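Local coordinates for protein THB11 (Chlamydomonas reinhardtii, PDB 6TD7) that binds heme in a truncated globin domain, takes up cyanide in the heme pocket and probably binds oxygen there, with a possible role in nitrite reduction, at residues Gly12-Arg17 / Gly117-Arg122; Lys25-Leu30 / Lys100-Ala105. All blocks are in the same frame, centred on the assembly; numbering follows the deposited sequence. Where two conformers were deposited one is given.

Interaction 1 (Gly12-Arg17 / Gly117-Arg122)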
loop_
_atom_site.group_PDB
_atom_site.type_symbol
_atom_site.label_atom_id
_atom_site.label_comp_id
_atom_site.label_asym_id
_atom_site.label_seq_id
_atom_site.Cartn_x
_atom_site.Cartn_y
_atom_site.Cartn_z
ATOM N N GLY A 12 19.065 5.048 12.255
ATOM C CA GLY A 12 19.604 4.415 11.065
ATOM C C GLY A 12 18.535 3.897 10.119
ATOM O O GLY A 12 17.775 4.681 9.553
ATOM N N PRO A 13 18.459 2.574 9.946
ATOM C CA PRO A 13 17.536 2.028 8.942
ATOM C C PRO A 13 16.076 2.240 9.313
ATOM O O PRO A 13 15.688 2.178 10.482
ATOM C CB PRO A 13 17.891 0.535 8.902
ATOM C CG PRO A 13 18.500 0.256 10.228
ATOM C CD PRO A 13 19.222 1.510 10.627
ATOM N N LEU A 14 15.268 2.477 8.277
ATOM C CA LEU A 14 13.839 2.733 8.445
ATOM C C LEU A 14 13.145 1.632 9.236
ATOM O O LEU A 14 12.229 1.903 10.022
ATOM C CB LEU A 14 13.218 2.882 7.054
ATOM C CG LEU A 14 11.723 3.110 6.872
ATOM C CD1 LEU A 14 11.282 4.331 7.624
ATOM C CD2 LEU A 14 11.427 3.263 5.392
ATOM N N LEU A 15 13.566 0.381 9.040
ATOM C CA LEU A 15 12.906 -0.740 9.704
ATOM C C LEU A 15 13.068 -0.657 11.215
ATOM O O LEU A 15 12.119 -0.913 11.967
ATOM C CB LEU A 15 13.473 -2.053 9.164
ATOM C CG LEU A 15 13.048 -3.378 9.798
ATOM C CD1 LEU A 15 11.565 -3.628 9.620
ATOM C CD2 LEU A 15 13.862 -4.509 9.186
ATOM N N GLN A 16 14.267 -0.298 11.676
ATOM C CA GLN A 16 14.497 -0.099 13.101
ATOM C C GLN A 16 13.762 1.133 13.607
ATOM O O GLN A 16 13.175 1.110 14.696
ATOM C CB GLN A 16 16.001 0.027 13.359
ATOM C CG GLN A 16 16.397 0.509 14.748
ATOM C CD GLN A 16 17.878 0.835 14.839
ATOM O OE1 GLN A 16 18.574 0.898 13.824
ATOM N NE2 GLN A 16 18.367 1.044 16.055
ATOM N N ARG A 17 13.782 2.216 12.831
ATOM C CA ARG A 17 13.199 3.465 13.305
ATOM C C ARG A 17 11.704 3.317 13.560
ATOM O O ARG A 17 11.195 3.808 14.575
ATOM C CB ARG A 17 13.494 4.587 12.308
ATOM C CG ARG A 17 14.938 5.086 12.406
ATOM C CD ARG A 17 15.233 6.287 11.516
ATOM N NE ARG A 17 15.454 5.909 10.122
ATOM C CZ ARG A 17 14.727 6.337 9.090
ATOM N NH1 ARG A 17 13.718 7.180 9.269
ATOM N NH2 ARG A 17 15.023 5.923 7.867
ATOM N N GLY A 117 5.912 10.472 6.935
ATOM C CA GLY A 117 6.109 11.229 5.712
ATOM C C GLY A 117 7.137 10.587 4.803
ATOM O O GLY A 117 6.964 10.543 3.582
ATOM N N GLU A 118 8.219 10.072 5.388
ATOM C CA GLU A 118 9.236 9.376 4.608
ATOM C C GLU A 118 8.653 8.169 3.887
ATOM O O GLU A 118 8.875 7.980 2.685
ATOM C CB GLU A 118 10.375 8.955 5.539
ATOM C CG GLU A 118 11.506 8.183 4.888
ATOM C CD GLU A 118 12.531 7.735 5.910
ATOM O OE1 GLU A 118 12.508 8.272 7.038
ATOM O OE2 GLU A 118 13.349 6.845 5.599
ATOM N N VAL A 119 7.895 7.336 4.608
ATOM C CA VAL A 119 7.267 6.161 4.010
ATOM C C VAL A 119 6.254 6.574 2.945
ATOM O O VAL A 119 6.226 6.012 1.844
ATOM C CB VAL A 119 6.608 5.297 5.101
ATOM C CG1 VAL A 119 5.774 4.171 4.497
ATOM C CG2 VAL A 119 7.665 4.739 6.026
ATOM N N MET A 120 5.396 7.546 3.257
ATOM C CA MET A 120 4.377 7.927 2.281
ATOM C C MET A 120 4.995 8.562 1.037
ATOM O O MET A 120 4.441 8.422 -0.059
ATOM C CB MET A 120 3.351 8.873 2.908
ATOM C CG MET A 120 2.568 8.275 4.072
ATOM S SD MET A 120 2.014 6.578 3.808
ATOM C CE MET A 120 0.895 6.815 2.428
ATOM N N ARG A 121 6.132 9.253 1.166
ATOM C CA ARG A 121 6.780 9.804 -0.021
ATOM C C ARG A 121 7.310 8.701 -0.929
ATOM O O ARG A 121 7.318 8.856 -2.154
ATOM C CB ARG A 121 7.911 10.756 0.372
ATOM C CG ARG A 121 7.436 12.179 0.645
ATOM C CD ARG A 121 8.597 13.164 0.836
ATOM N NE ARG A 121 9.449 12.775 1.953
ATOM C CZ ARG A 121 9.239 13.119 3.220
ATOM N NH1 ARG A 121 8.201 13.876 3.558
ATOM N NH2 ARG A 121 10.074 12.694 4.156
ATOM N N ARG A 122 7.749 7.580 -0.351
ATOM C CA ARG A 122 8.193 6.457 -1.163
ATOM C C ARG A 122 7.032 5.799 -1.896
ATOM O O ARG A 122 7.213 5.256 -2.992
ATOM C CB ARG A 122 8.884 5.422 -0.283
ATOM C CG ARG A 122 10.383 5.475 -0.316
ATOM C CD ARG A 122 10.966 4.210 0.284
ATOM N NE ARG A 122 12.000 3.654 -0.577
ATOM C CZ ARG A 122 12.820 2.674 -0.223
ATOM N NH1 ARG A 122 12.732 2.134 0.989
ATOM N NH2 ARG A 122 13.733 2.244 -1.083
#

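Interaction 2 (Lys25-Leu30 / Lys100-Ala105)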
loop_
_atom_site.group_PDB
_atom_site.type_symbol
_atom_site.label_atom_id
_atom_site.label_comp_id
_atom_site.label_asym_id
_atom_site.label_seq_id
_atom_site.Cartn_x
_atom_site.Cartn_y
_atom_site.Cartn_z
ATOM N N LYS A 25 4.385 -5.606 10.584
ATOM C CA LYS A 25 3.311 -6.585 10.442
ATOM C C LYS A 25 1.979 -6.009 10.908
ATOM O O LYS A 25 0.954 -6.146 10.229
ATOM C CB LYS A 25 3.658 -7.846 11.233
ATOM C CG LYS A 25 3.985 -9.056 10.378
ATOM C CD LYS A 25 4.802 -10.079 11.157
ATOM C CE LYS A 25 4.802 -11.434 10.465
ATOM N NZ LYS A 25 5.583 -12.458 11.218
ATOM N N LYS A 26 1.978 -5.356 12.071
ATOM C CA LYS A 26 0.738 -4.815 12.621
ATOM C C LYS A 26 0.233 -3.621 11.820
ATOM O O LYS A 26 -0.984 -3.429 11.707
ATOM C CB LYS A 26 0.960 -4.459 14.092
ATOM C CG LYS A 26 1.135 -5.704 14.954
ATOM C CD LYS A 26 1.578 -5.428 16.374
ATOM C CE LYS A 26 1.632 -6.750 17.151
ATOM N NZ LYS A 26 2.463 -6.702 18.389
ATOM N N VAL A 27 1.135 -2.822 11.246
ATOM C CA VAL A 27 0.716 -1.744 10.350
ATOM C C VAL A 27 -0.057 -2.314 9.164
ATOM O O VAL A 27 -1.155 -1.850 8.834
ATOM C CB VAL A 27 1.938 -0.935 9.879
ATOM C CG1 VAL A 27 1.570 -0.041 8.701
ATOM C CG2 VAL A 27 2.509 -0.100 11.018
ATOM N N VAL A 28 0.513 -3.322 8.497
ATOM C CA VAL A 28 -0.135 -3.891 7.318
ATOM C C VAL A 28 -1.473 -4.517 7.689
ATOM O O VAL A 28 -2.457 -4.398 6.950
ATOM C CB VAL A 28 0.787 -4.922 6.640
ATOM C CG1 VAL A 28 0.085 -5.549 5.430
ATOM C CG2 VAL A 28 2.085 -4.273 6.229
ATOM N N GLU A 29 -1.537 -5.200 8.833
ATOM C CA GLU A 29 -2.790 -5.849 9.213
ATOM C C GLU A 29 -3.867 -4.817 9.523
ATOM O O GLU A 29 -5.034 -5.000 9.159
ATOM C CB GLU A 29 -2.561 -6.779 10.404
ATOM C CG GLU A 29 -1.794 -8.041 10.033
ATOM C CD GLU A 29 -1.331 -8.846 11.235
ATOM O OE1 GLU A 29 -1.411 -8.339 12.374
ATOM O OE2 GLU A 29 -0.876 -9.991 11.033
ATOM N N LEU A 30 -3.493 -3.724 10.189
ATOM C CA LEU A 30 -4.451 -2.653 10.445
ATOM C C LEU A 30 -4.859 -1.964 9.148
ATOM O O LEU A 30 -6.040 -1.653 8.947
ATOM C CB LEU A 30 -3.825 -1.667 11.425
ATOM C CG LEU A 30 -4.614 -0.473 11.942
ATOM C CD1 LEU A 30 -5.975 -0.900 12.454
ATOM C CD2 LEU A 30 -3.785 0.195 13.039
ATOM N N LYS A 100 -4.445 7.085 2.809
ATOM C CA LYS A 100 -4.897 7.592 4.100
ATOM C C LYS A 100 -4.887 6.487 5.149
ATOM O O LYS A 100 -4.405 6.679 6.272
ATOM C CB LYS A 100 -6.300 8.193 3.960
ATOM C CG LYS A 100 -6.915 8.752 5.250
ATOM C CD LYS A 100 -8.318 8.184 5.510
ATOM C CE LYS A 100 -9.295 9.254 5.989
ATOM N NZ LYS A 100 -9.962 8.875 7.264
ATOM N N TYR A 101 -5.405 5.309 4.793
ATOM C CA TYR A 101 -5.513 4.220 5.756
ATOM C C TYR A 101 -4.149 3.649 6.132
ATOM O O TYR A 101 -3.951 3.230 7.279
ATOM C CB TYR A 101 -6.409 3.121 5.194
ATOM C CG TYR A 101 -7.875 3.468 5.191
ATOM C CD1 TYR A 101 -8.445 4.157 6.251
ATOM C CD2 TYR A 101 -8.690 3.105 4.130
ATOM C CE1 TYR A 101 -9.784 4.470 6.255
ATOM C CE2 TYR A 101 -10.032 3.415 4.126
ATOM C CZ TYR A 101 -10.573 4.099 5.191
ATOM O OH TYR A 101 -11.910 4.416 5.198
ATOM N N PHE A 102 -3.209 3.609 5.192
ATOM C CA PHE A 102 -1.866 3.154 5.539
ATOM C C PHE A 102 -1.213 4.131 6.503
ATOM O O PHE A 102 -0.557 3.724 7.470
ATOM C CB PHE A 102 -1.024 2.994 4.278
ATOM C CG PHE A 102 0.207 2.170 4.478
ATOM C CD1 PHE A 102 1.380 2.753 4.923
ATOM C CD2 PHE A 102 0.188 0.807 4.225
ATOM C CE1 PHE A 102 2.510 1.994 5.110
ATOM C CE2 PHE A 102 1.318 0.043 4.406
ATOM C CZ PHE A 102 2.480 0.638 4.853
ATOM N N GLU A 103 -1.405 5.429 6.264
ATOM C CA GLU A 103 -0.889 6.448 7.170
ATOM C C GLU A 103 -1.556 6.370 8.537
ATOM O O GLU A 103 -0.895 6.525 9.571
ATOM C CB GLU A 103 -1.097 7.829 6.548
ATOM C CG GLU A 103 -0.605 8.990 7.385
ATOM C CD GLU A 103 -1.078 10.326 6.842
ATOM O OE1 GLU A 103 -0.258 11.264 6.766
ATOM O OE2 GLU A 103 -2.269 10.436 6.484
ATOM N N GLU A 104 -2.878 6.157 8.564
ATOM C CA GLU A 104 -3.579 6.009 9.836
ATOM C C GLU A 104 -3.046 4.820 10.624
ATOM O O GLU A 104 -2.881 4.894 11.847
ATOM C CB GLU A 104 -5.081 5.838 9.598
ATOM C CG GLU A 104 -5.800 7.091 9.142
ATOM C CD GLU A 104 -7.304 6.902 9.018
ATOM O OE1 GLU A 104 -7.990 7.897 8.711
ATOM O OE2 GLU A 104 -7.802 5.772 9.225
ATOM N N ALA A 105 -2.798 3.701 9.936
ATOM C CA ALA A 105 -2.257 2.522 10.600
ATOM C C ALA A 105 -0.911 2.819 11.249
ATOM O O ALA A 105 -0.661 2.409 12.387
ATOM C CB ALA A 105 -2.126 1.373 9.599
#

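Interaction 1 (Gly12-Arg17 / Gly117-Arg122)
Glu118 meets Arg17 carboxylate to guanidinium, and this salt bridge ties the short N-terminal helix 14-17 to helix 113-123 of the truncated globin. The arginine grips end-on, one nitrogen for each oxygen. Arg17 NH1 reaches Glu118 OE1 at 2.8 Å, while Arg17 NH2 gives Glu118 OE2 a nearly straight bond of 3.0 Å. Both oxygens accept through their syn lone pairs, and the two flat groups lie only 13° apart, so all four donor and acceptor atoms share almost one plane. Glu118 gets there by a fully extended chain, its CG anti to the backbone N (chi1 178°). Arg17 instead bends at chi3, and that bend also brings Arg17 NE to within 2.7 Å of Gly12 O, the donor sitting above the carbonyl plane. Three nitrogens are thus bonded at once, which should hold the guanidinium against rotation, and the same arginine ties down the start of the modelled chain just before Pro13, the N-cap of its helix.

Beside the ion pair lies Leu14, whose CD1 comes 3.8 Å from Glu118 OE2; its apolar partner is Val119, one residue further on, where Leu14 CD1 packs against Val119 CG2 at 4.0 Å. The other leucine methyl, CD2, meets that same CG2 at a similar range, so the isopropyl end straddles a single valine branch. Arg122 also turns in this direction but is engaged by other partners: its guanidinium bonds to Pro67 O and makes a cation-pi contact with Trp63.

Leu14 and Arg17 both touch Leu115, one turn earlier on helix 113-123, while Val119 continues inward to Phe102 and Met106 of helix 92-108.

Interaction 2 (Lys25-Leu30 / Lys100-Ala105)
Val27 sets its CG1 methyl over one face of the Phe102 ring, a CH-pi contact with CG1 4.3 Å from the ring centroid and 21° off the normal, displaced toward the rim at CZ. The two helices involved, 21-36 and 92-108, correspond to B and G of the 2-over-2 sandwich of truncated haemoglobins. Over the stretches 25-30 and 100-105 the axes pass 8.6 Å apart, with 138° between their directions, broadly antiparallel but well inclined. The backbones come nearest at Ala105, whose small side chain is consistent with so short a distance: Ala105 CA lies 5.2 Å from Val27 CA, and Ala105 CB sits 3.5 Å from the backbone oxygen Val27 O.

Leu30, one turn along the same helix, closes over the other flank of the alanine. With its CG anti to the backbone N (chi1 -177°), the side chain lies alongside Ala105, Leu30 CG resting 3.9 Å from Ala105 CB and CD2 reaching past the methyl to the CA. An alanine here keeps only the CB contact; losing CG and the methyls would probably strip most of the apolar cover from that flank of Ala105 and leave a gap beside its CA.

Phe102 carries the packing further in. Its ring also meets Phe31 edge-to-face, touches Leu64 of helix 50-64, and comes to about 6 Å of the heme between nearest atoms, close to it but not in contact, in the apolar packing next to the pocket. Val28, turned from this interface, packs on Arg54, Gln57 and Val61 of helix 50-64.

Toward the surface, polar groups take over: Glu104 is shared between two lysines, its OE2 paired with Lys34 and its OE1 taking a bond from Lys100 NZ, one helical turn back, at 2.6 Å.

Overall arrangement
The centres of the two contacts lie 14 Å apart, and interaction 2 is nested along the chain inside the loop that interaction 1 closes. Helices 14-17 and 21-36 supply the first segments, helices 92-108 and 113-123 the second, each pair consecutive in sequence; the first helices of the model are thus packed twice against later ones. The contacts also touch directly: Val119 CG1 and Met120 SD of helix 113-123 pack on the Phe102 ring, which links the two. Interaction 2 is buried near the heme, whereas interaction 1 lies farther out, its salt bridge fastening the N-terminal helix onto the sandwich.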